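Local coordinates for protein putative oxidoreductase (Klebsiella pneumoniae subsp. pneumoniae MGH 78578, PDB 3E82) that probably acts as an NAD(P)-dependent oxidoreductase of the Gfo/Idh/MocA family, at residues 195-203 with 332-343. Residues are numbered along the deposited sequence; the frame is centred on the assembly and turned at random.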
ATOM      1  N   PRO B 195       8.818 -11.257 -10.379  1.00 16.07           N
ATOM      2  CA  PRO B 195       7.403 -10.924 -10.547  1.00 17.35           C
ATOM      3  C   PRO B 195       7.072 -10.945 -12.032  1.00 18.66           C
ATOM      4  O   PRO B 195       7.975 -10.865 -12.880  1.00 17.74           O
ATOM      5  CB  PRO B 195       7.312  -9.519  -9.963  1.00 17.34           C
ATOM      6  CG  PRO B 195       8.661  -8.927 -10.353  1.00 16.52           C
ATOM      7  CD  PRO B 195       9.615 -10.061 -10.045  1.00 15.01           C
ATOM      8  N   GLN B 196       5.787 -11.057 -12.347  1.00 18.25           N
ATOM      9  CA  GLN B 196       5.347 -11.068 -13.733  1.00 20.29           C
ATOM     10  C   GLN B 196       5.358  -9.659 -14.317  1.00 20.23           C
ATOM     11  O   GLN B 196       5.627  -9.474 -15.502  1.00 19.46           O
ATOM     12  CB  GLN B 196       3.946 -11.661 -13.844  1.00 20.98           C
ATOM     13  CG  GLN B 196       3.474 -11.843 -15.282  1.00 22.38           C
ATOM     14  CD  GLN B 196       2.340 -12.838 -15.393  1.00 24.82           C
ATOM     15  OE1 GLN B 196       2.420 -13.933 -14.843  1.00 28.43           O
ATOM     16  NE2 GLN B 196       1.289 -12.475 -16.113  1.00 27.53           N
ATOM     17  N   SER B 197       5.054  -8.664 -13.484  1.00 19.62           N
ATOM     18  CA  SER B 197       5.051  -7.272 -13.932  1.00 17.86           C
ATOM     19  C   SER B 197       5.309  -6.337 -12.758  1.00 18.32           C
ATOM     20  O   SER B 197       5.159  -6.720 -11.600  1.00 20.05           O
ATOM     21  CB  SER B 197       3.724  -6.921 -14.599  1.00 17.64           C
ATOM     22  OG  SER B 197       2.673  -6.862 -13.655  1.00 19.93           O
ATOM     23  N   VAL B 198       5.707  -5.111 -13.063  1.00 18.79           N
ATOM     24  CA  VAL B 198       6.019  -4.125 -12.037  1.00 18.65           C
ATOM     25  C   VAL B 198       5.264  -2.836 -12.302  1.00 19.37           C
ATOM     26  O   VAL B 198       5.227  -2.342 -13.430  1.00 19.96           O
ATOM     27  CB  VAL B 198       7.544  -3.817 -12.011  1.00 17.22           C
ATOM     28  CG1 VAL B 198       7.845  -2.735 -11.001  1.00 16.10           C
ATOM     29  CG2 VAL B 198       8.327  -5.077 -11.677  1.00 17.80           C
ATOM     30  N   GLN B 199       4.651  -2.292 -11.260  1.00 20.60           N
ATOM     31  CA  GLN B 199       3.911  -1.053 -11.395  1.00 19.54           C
ATOM     32  C   GLN B 199       4.511  -0.076 -10.390  1.00 20.11           C
ATOM     33  O   GLN B 199       4.771  -0.432  -9.242  1.00 20.33           O
ATOM     34  CB  GLN B 199       2.422  -1.308 -11.122  1.00 21.07           C
ATOM     35  CG  GLN B 199       1.495  -0.165 -11.474  1.00 23.62           C
ATOM     36  CD  GLN B 199       1.425   0.876 -10.378  1.00 26.05           C
ATOM     37  OE1 GLN B 199       1.330   0.527  -9.200  1.00 26.64           O
ATOM     38  NE2 GLN B 199       1.454   2.161 -10.755  1.00 24.50           N
ATOM     39  N   GLY B 200       4.749   1.155 -10.823  1.00 18.90           N
ATOM     40  CA  GLY B 200       5.342   2.115  -9.917  1.00 18.20           C
ATOM     41  C   GLY B 200       4.728   3.501  -9.887  1.00 17.31           C
ATOM     42  O   GLY B 200       4.209   3.993 -10.884  1.00 17.36           O
ATOM     43  N   ASN B 201       4.813   4.128  -8.721  1.00 17.68           N
ATOM     44  CA  ASN B 201       4.303   5.477  -8.513  1.00 17.46           C
ATOM     45  C   ASN B 201       5.354   6.132  -7.621  1.00 19.22           C
ATOM     46  O   ASN B 201       5.469   5.795  -6.434  1.00 18.80           O
ATOM     47  CB  ASN B 201       2.952   5.424  -7.802  1.00 16.17           C
ATOM     48  CG  ASN B 201       2.194   6.735  -7.891  1.00 17.38           C
ATOM     49  OD1 ASN B 201       2.786   7.822  -7.850  1.00 18.60           O
ATOM     50  ND2 ASN B 201       0.879   6.642  -8.003  1.00 16.77           N
ATOM     51  N   ILE B 202       6.137   7.040  -8.205  1.00 18.83           N
ATOM     52  CA  ILE B 202       7.218   7.723  -7.488  1.00 21.19           C
ATOM     53  C   ILE B 202       6.992   9.240  -7.485  1.00 21.14           C
ATOM     54  O   ILE B 202       6.659   9.830  -8.512  1.00 21.24           O
ATOM     55  CB  ILE B 202       8.596   7.385  -8.148  1.00 21.94           C
ATOM     56  CG1 ILE B 202       8.796   5.867  -8.171  1.00 22.74           C
ATOM     57  CG2 ILE B 202       9.741   8.020  -7.363  1.00 22.88           C
ATOM     58  CD1 ILE B 202      10.056   5.422  -8.888  1.00 21.13           C
ATOM     59  N   ALA B 203       7.183   9.875  -6.335  1.00 21.09           N
ATOM     60  CA  ALA B 203       6.941  11.309  -6.260  1.00 22.67           C
ATOM     61  C   ALA B 203       7.786  12.066  -5.240  1.00 23.26           C
ATOM     62  O   ALA B 203       8.417  11.474  -4.358  1.00 23.69           O
ATOM     63  CB  ALA B 203       5.445  11.557  -5.971  1.00 20.71           C
ATOM     64  N   ALA B 332      12.359  -0.926 -13.946  1.00 17.54           N
ATOM     65  CA  ALA B 332      10.998  -1.153 -14.413  1.00 16.80           C
ATOM     66  C   ALA B 332      10.023  -0.264 -13.629  1.00 16.69           C
ATOM     67  O   ALA B 332       9.089   0.296 -14.203  1.00 15.60           O
ATOM     68  CB  ALA B 332      10.622  -2.620 -14.249  1.00 13.50           C
ATOM     69  N   ALA B 333      10.248  -0.125 -12.324  1.00 17.24           N
ATOM     70  CA  ALA B 333       9.373   0.705 -11.490  1.00 17.81           C
ATOM     71  C   ALA B 333       9.431   2.158 -11.942  1.00 18.85           C
ATOM     72  O   ALA B 333       8.415   2.854 -11.958  1.00 18.55           O
ATOM     73  CB  ALA B 333       9.780   0.608 -10.014  1.00 16.24           C
ATOM     74  N   VAL B 334      10.628   2.612 -12.302  1.00 18.07           N
ATOM     75  CA  VAL B 334      10.802   3.987 -12.748  1.00 18.81           C
ATOM     76  C   VAL B 334      10.125   4.198 -14.102  1.00 19.53           C
ATOM     77  O   VAL B 334       9.516   5.239 -14.336  1.00 20.11           O
ATOM     78  CB  VAL B 334      12.308   4.368 -12.835  1.00 21.01           C
ATOM     79  CG1 VAL B 334      12.463   5.759 -13.455  1.00 22.81           C
ATOM     80  CG2 VAL B 334      12.923   4.354 -11.435  1.00 19.97           C
ATOM     81  N   ARG B 335      10.221   3.216 -14.991  1.00 20.03           N
ATOM     82  CA  ARG B 335       9.577   3.346 -16.295  1.00 21.83           C
ATOM     83  C   ARG B 335       8.065   3.403 -16.112  1.00 20.85           C
ATOM     84  O   ARG B 335       7.374   4.176 -16.772  1.00 23.59           O
ATOM     85  CB  ARG B 335       9.904   2.157 -17.193  1.00 21.40           C
ATOM     86  CG  ARG B 335      11.309   2.120 -17.733  1.00 27.46           C
ATOM     87  CD  ARG B 335      11.345   1.201 -18.940  1.00 25.08           C
ATOM     88  NE  ARG B 335      11.002  -0.179 -18.603  1.00 27.42           N
ATOM     89  CZ  ARG B 335      11.842  -1.034 -18.030  1.00 28.00           C
ATOM     90  NH1 ARG B 335      13.072  -0.648 -17.732  1.00 27.36           N
ATOM     91  NH2 ARG B 335      11.462  -2.277 -17.770  1.00 27.49           N
ATOM     92  N   SER B 336       7.551   2.563 -15.226  1.00 20.26           N
ATOM     93  CA  SER B 336       6.118   2.523 -14.958  1.00 21.38           C
ATOM     94  C   SER B 336       5.673   3.864 -14.383  1.00 21.84           C
ATOM     95  O   SER B 336       4.632   4.407 -14.751  1.00 22.49           O
ATOM     96  CB  SER B 336       5.809   1.409 -13.958  1.00 19.89           C
ATOM     97  OG  SER B 336       4.443   1.412 -13.597  1.00 20.10           O
ATOM     98  N   ALA B 337       6.472   4.393 -13.467  1.00 21.65           N
ATOM     99  CA  ALA B 337       6.154   5.664 -12.842  1.00 23.47           C
ATOM    100  C   ALA B 337       6.104   6.800 -13.871  1.00 22.92           C
ATOM    101  O   ALA B 337       5.258   7.678 -13.788  1.00 23.69           O
ATOM    102  CB  ALA B 337       7.178   5.978 -11.755  1.00 19.87           C
ATOM    103  N   GLU B 338       7.005   6.770 -14.846  1.00 24.85           N
ATOM    104  CA  GLU B 338       7.051   7.822 -15.858  1.00 27.13           C
ATOM    105  C   GLU B 338       6.012   7.641 -16.953  1.00 26.83           C
ATOM    106  O   GLU B 338       5.392   8.606 -17.391  1.00 27.65           O
ATOM    107  CB  GLU B 338       8.439   7.881 -16.508  1.00 28.62           C
ATOM    108  CG  GLU B 338       9.583   7.919 -15.520  1.00 35.02           C
ATOM    109  CD  GLU B 338      10.941   8.080 -16.186  1.00 38.95           C
ATOM    110  OE1 GLU B 338      11.197   7.416 -17.220  1.00 39.41           O
ATOM    111  OE2 GLU B 338      11.756   8.869 -15.658  1.00 40.24           O
ATOM    112  N   SER B 339       5.823   6.404 -17.393  1.00 25.15           N
ATOM    113  CA  SER B 339       4.876   6.131 -18.464  1.00 25.02           C
ATOM    114  C   SER B 339       3.444   5.940 -17.983  1.00 25.55           C
ATOM    115  O   SER B 339       2.495   6.114 -18.759  1.00 24.62           O
ATOM    116  CB  SER B 339       5.308   4.882 -19.238  1.00 23.74           C
ATOM    117  OG  SER B 339       5.227   3.722 -18.422  1.00 24.97           O
ATOM    118  N   GLY B 340       3.291   5.582 -16.712  1.00 24.22           N
ATOM    119  CA  GLY B 340       1.967   5.326 -16.173  1.00 24.86           C
ATOM    120  C   GLY B 340       1.531   3.954 -16.657  1.00 26.16           C
ATOM    121  O   GLY B 340       0.375   3.555 -16.509  1.00 27.30           O
HETATM  122  N   MSE B 341       2.483   3.216 -17.219  1.00 25.14           N
HETATM  123  CA  MSE B 341       2.229   1.889 -17.772  1.00 26.80           C
HETATM  124  C   MSE B 341       2.910   0.745 -16.998  1.00 24.08           C
HETATM  125  O   MSE B 341       4.084   0.845 -16.641  1.00 20.94           O
HETATM  126  CB  MSE B 341       2.703   1.887 -19.231  1.00 34.20           C
HETATM  127  CG  MSE B 341       2.460   0.617 -20.008  1.00 45.20           C
HETATM  128 SE   MSE B 341       0.581   0.233 -20.179  1.00 62.89          SE
HETATM  129  CE  MSE B 341       0.530  -1.233 -18.935  1.00 60.80           C
ATOM    130  N   VAL B 342       2.164  -0.334 -16.740  1.00 20.76           N
ATOM    131  CA  VAL B 342       2.711  -1.501 -16.048  1.00 18.92           C
ATOM    132  C   VAL B 342       3.897  -1.987 -16.878  1.00 19.22           C
ATOM    133  O   VAL B 342       3.865  -1.930 -18.112  1.00 17.78           O
ATOM    134  CB  VAL B 342       1.650  -2.630 -15.920  1.00 20.94           C
ATOM    135  CG1 VAL B 342       2.298  -3.913 -15.455  1.00 22.87           C
ATOM    136  CG2 VAL B 342       0.571  -2.216 -14.903  1.00 20.62           C
ATOM    137  N   GLN B 343       4.943  -2.462 -16.210  1.00 18.81           N
ATOM    138  CA  GLN B 343       6.149  -2.890 -16.917  1.00 19.16           C
ATOM    139  C   GLN B 343       6.588  -4.323 -16.637  1.00 20.41           C
ATOM    140  O   GLN B 343       6.281  -4.886 -15.588  1.00 22.40           O
ATOM    141  CB  GLN B 343       7.307  -1.947 -16.552  1.00 18.88           C
ATOM    142  CG  GLN B 343       7.059  -0.459 -16.784  1.00 20.18           C
ATOM    143  CD  GLN B 343       7.073  -0.080 -18.259  1.00 21.86           C
ATOM    144  OE1 GLN B 343       7.874  -0.602 -19.035  1.00 23.71           O
ATOM    145  NE2 GLN B 343       6.196   0.838 -18.648  1.00 20.37           N
TER
HETATM  146  O   HOH W   1       1.925   3.081 -13.599  1.00 32.21           O
HETATM  147  O   HOH W   2       4.452   8.400 -10.631  1.00 22.84           O
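The hydroxyl of Ser336 joins the helix to the edge of the strand: its OG accepts the backbone N-H of Gly200, 2.8 Å from Gly200 N and nearly straight at 161°, and is hydrogen-bonded to a water at 3.0 Å, which in turn accepts from Gln199 NE2. A chi1 of 175° holds OG anti to Ser336 N, and since the bond to CB already leans toward the strand, OG ends at Gly200 N. The close approach leaves no room at Gly200 for a side chain, which would run into Ala333 O; Gly200 O receives a CA-H...O contact from Ala337 CA at 3.2 Å. Beyond the helix end, where Gly340 has positive phi, the chain doubles back along the same strand edge. Val198 and Gln343 then form one antiparallel hydrogen-bonded pair, Val198 N to Gln343 O at 2.6 Å and Gln343 N to Val198 O at 2.8 Å. Beside it Val342 CG1 presses tightly on Ser197 CB, while its other methyl meets the bent chain of Gln199 at about a right angle. Apolar contacts continue on both sides of Gly200: Val198 sets CG1 against Ala333 CB and its CB against Ala332, and Ile202 CG1 lies 3.9 Å from Ala337 CB, with CD1 reaching Val334 CG2. The axes of strand 197-203 and of the helix segment 332-339 pass 5.8 Å apart at 63°. Strand 214-220 bonds the strand's other edge, Trp177 of helix 176-192 packs on Ile202, Ala333 and Val334, and at the dimer interface Asn201 is hydrogen-bonded to Lys225 and Asn220 of the second subunit, which the backbones of Gly340 and Val342 also bond.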